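Local coordinates for protein short chain dehydrogenase (A0QTM2 homolog) (Mycobacterium thermoresistibile, PDB 3SC4) that is probably an NAD(P)-dependent oxidoreductase of the short-chain dehydrogenase family, its substrate not established, at residues T149-I154 against S191-P196. Sequence-based numbering, arbitrary orientation.
Sequences TLSPPI and SNTLWP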
# COMPACT_ATOMS: atom_id res chain seq x y z
N THR B 149 3.53 -13.97 5.14
CA THR B 149 2.48 -13.22 4.47
C THR B 149 2.52 -13.61 3.02
O THR B 149 3.57 -13.68 2.41
CB THR B 149 2.68 -11.70 4.69
OG1 THR B 149 2.55 -11.42 6.09
CG2 THR B 149 1.65 -10.89 3.96
N LEU B 150 1.36 -13.92 2.48
CA LEU B 150 1.25 -14.55 1.17
C LEU B 150 1.04 -13.46 0.14
O LEU B 150 -0.12 -13.11 -0.21
CB LEU B 150 0.15 -15.61 1.19
CG LEU B 150 0.62 -17.01 1.67
CD1 LEU B 150 1.70 -17.01 2.77
CD2 LEU B 150 -0.53 -17.91 2.06
N SER B 151 2.17 -12.90 -0.32
CA SER B 151 2.16 -11.70 -1.16
C SER B 151 3.47 -11.64 -1.92
O SER B 151 4.39 -12.36 -1.58
CB SER B 151 1.96 -10.47 -0.29
OG SER B 151 3.07 -10.32 0.57
N PRO B 152 3.55 -10.78 -2.95
CA PRO B 152 4.64 -10.88 -3.90
C PRO B 152 5.77 -9.92 -3.60
O PRO B 152 5.57 -8.97 -2.84
CB PRO B 152 3.98 -10.43 -5.19
CG PRO B 152 3.03 -9.36 -4.76
CD PRO B 152 2.60 -9.72 -3.34
N PRO B 153 6.93 -10.13 -4.21
CA PRO B 153 7.99 -9.11 -4.20
C PRO B 153 7.51 -7.85 -4.85
O PRO B 153 6.66 -7.91 -5.76
CB PRO B 153 9.10 -9.70 -5.08
CG PRO B 153 8.76 -11.11 -5.28
CD PRO B 153 7.25 -11.24 -5.11
N ILE B 154 8.06 -6.73 -4.39
CA ILE B 154 7.74 -5.41 -4.88
C ILE B 154 8.58 -5.23 -6.12
O ILE B 154 9.80 -5.11 -6.06
CB ILE B 154 8.10 -4.31 -3.90
CG1 ILE B 154 7.50 -4.57 -2.50
CG2 ILE B 154 7.69 -2.97 -4.45
CD1 ILE B 154 6.02 -4.61 -2.42
N SER B 191 9.53 -12.02 9.90
CA SER B 191 8.43 -11.69 9.01
C SER B 191 8.90 -11.72 7.58
O SER B 191 9.78 -10.96 7.18
CB SER B 191 7.86 -10.29 9.32
OG SER B 191 6.70 -10.02 8.54
N ASN B 192 8.31 -12.61 6.79
CA ASN B 192 8.70 -12.81 5.40
C ASN B 192 7.46 -12.85 4.51
O ASN B 192 6.34 -13.03 4.99
CB ASN B 192 9.48 -14.14 5.23
CG ASN B 192 10.81 -14.14 5.96
OD1 ASN B 192 11.75 -13.46 5.55
ND2 ASN B 192 10.89 -14.90 7.05
N THR B 193 7.65 -12.69 3.21
CA THR B 193 6.55 -12.94 2.28
C THR B 193 6.89 -14.14 1.42
O THR B 193 8.07 -14.46 1.22
CB THR B 193 6.27 -11.73 1.38
OG1 THR B 193 7.40 -11.53 0.53
CG2 THR B 193 6.03 -10.46 2.20
N LEU B 194 5.86 -14.77 0.87
CA LEU B 194 6.04 -15.99 0.07
C LEU B 194 5.01 -16.02 -1.02
O LEU B 194 3.81 -15.86 -0.74
CB LEU B 194 5.90 -17.23 0.97
CG LEU B 194 6.15 -18.61 0.37
CD1 LEU B 194 7.59 -18.69 -0.12
CD2 LEU B 194 5.80 -19.77 1.37
N TRP B 195 5.48 -16.28 -2.25
CA TRP B 195 4.68 -16.15 -3.47
C TRP B 195 5.08 -17.25 -4.49
O TRP B 195 6.26 -17.55 -4.63
CB TRP B 195 4.94 -14.77 -4.06
CG TRP B 195 3.98 -14.30 -5.14
CD1 TRP B 195 4.29 -14.04 -6.43
CD2 TRP B 195 2.61 -13.94 -4.98
NE1 TRP B 195 3.19 -13.59 -7.09
CE2 TRP B 195 2.14 -13.52 -6.23
CE3 TRP B 195 1.73 -13.96 -3.90
CZ2 TRP B 195 0.82 -13.12 -6.44
CZ3 TRP B 195 0.41 -13.57 -4.10
CH2 TRP B 195 -0.03 -13.15 -5.37
N PRO B 196 4.12 -17.84 -5.20
CA PRO B 196 4.45 -18.92 -6.11
C PRO B 196 4.76 -18.41 -7.51
O PRO B 196 4.25 -17.39 -7.92
CB PRO B 196 3.17 -19.74 -6.11
CG PRO B 196 2.10 -18.72 -6.00
CD PRO B 196 2.68 -17.57 -5.21
O HOH W 1 5.05 -11.56 7.03
O HOH W 2 7.10 -12.86 -1.86
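Thr149 and Thr193 form a parallel beta bridge, their CA atoms 4.6 Å apart, held by two backbone hydrogen bonds. Thr149 N donates to Asn192 O (3.0 Å), and Leu194 N returns a bond to Thr149 O (3.0 Å). Leu150 then centres an inverse gamma turn, and the path of 149-153 runs at 69° to that of 192-195, so the loop crosses over strand 190-195.

Two waters extend the polar network. One gives hydrogen bonds to Ser191 OG and Asn192 O and also bonds Thr149 OG1, a hydroxyl that Asn99 holds as well. The other donates to Ser151 O and accepts from Thr193 OG1, at 2.8 Å, bridging the segments beyond the Thr149-Thr193 bridge. Ser151 OG, bonded to Thr174 of helix 164-183, rests against the methyl of Thr193, with OG to CG2 3.4 Å.

Apolar packing centres on Trp195. With CG anti to the backbone N (chi1 -166°), its indole reaches the loop, and Pro152 CB sits over the five-membered ring, 3.6 Å from the centroid and 3° off the normal, a CH-pi contact. Pro196 CD, from the next residue, lies over the opposite face toward the rim, so a proline lies on each face. Leu272 takes the indole N-H, consistent with a fixed rotation.

Strands 146-149 and 190-195 are neighbours in a Rossmann-type parallel sheet, joined through helix 164-183 as a beta-alpha-beta crossover, with the loop leaving the C-terminal end of strand 146-149, on the side of the sheet where short-chain dehydrogenases typically place their active site.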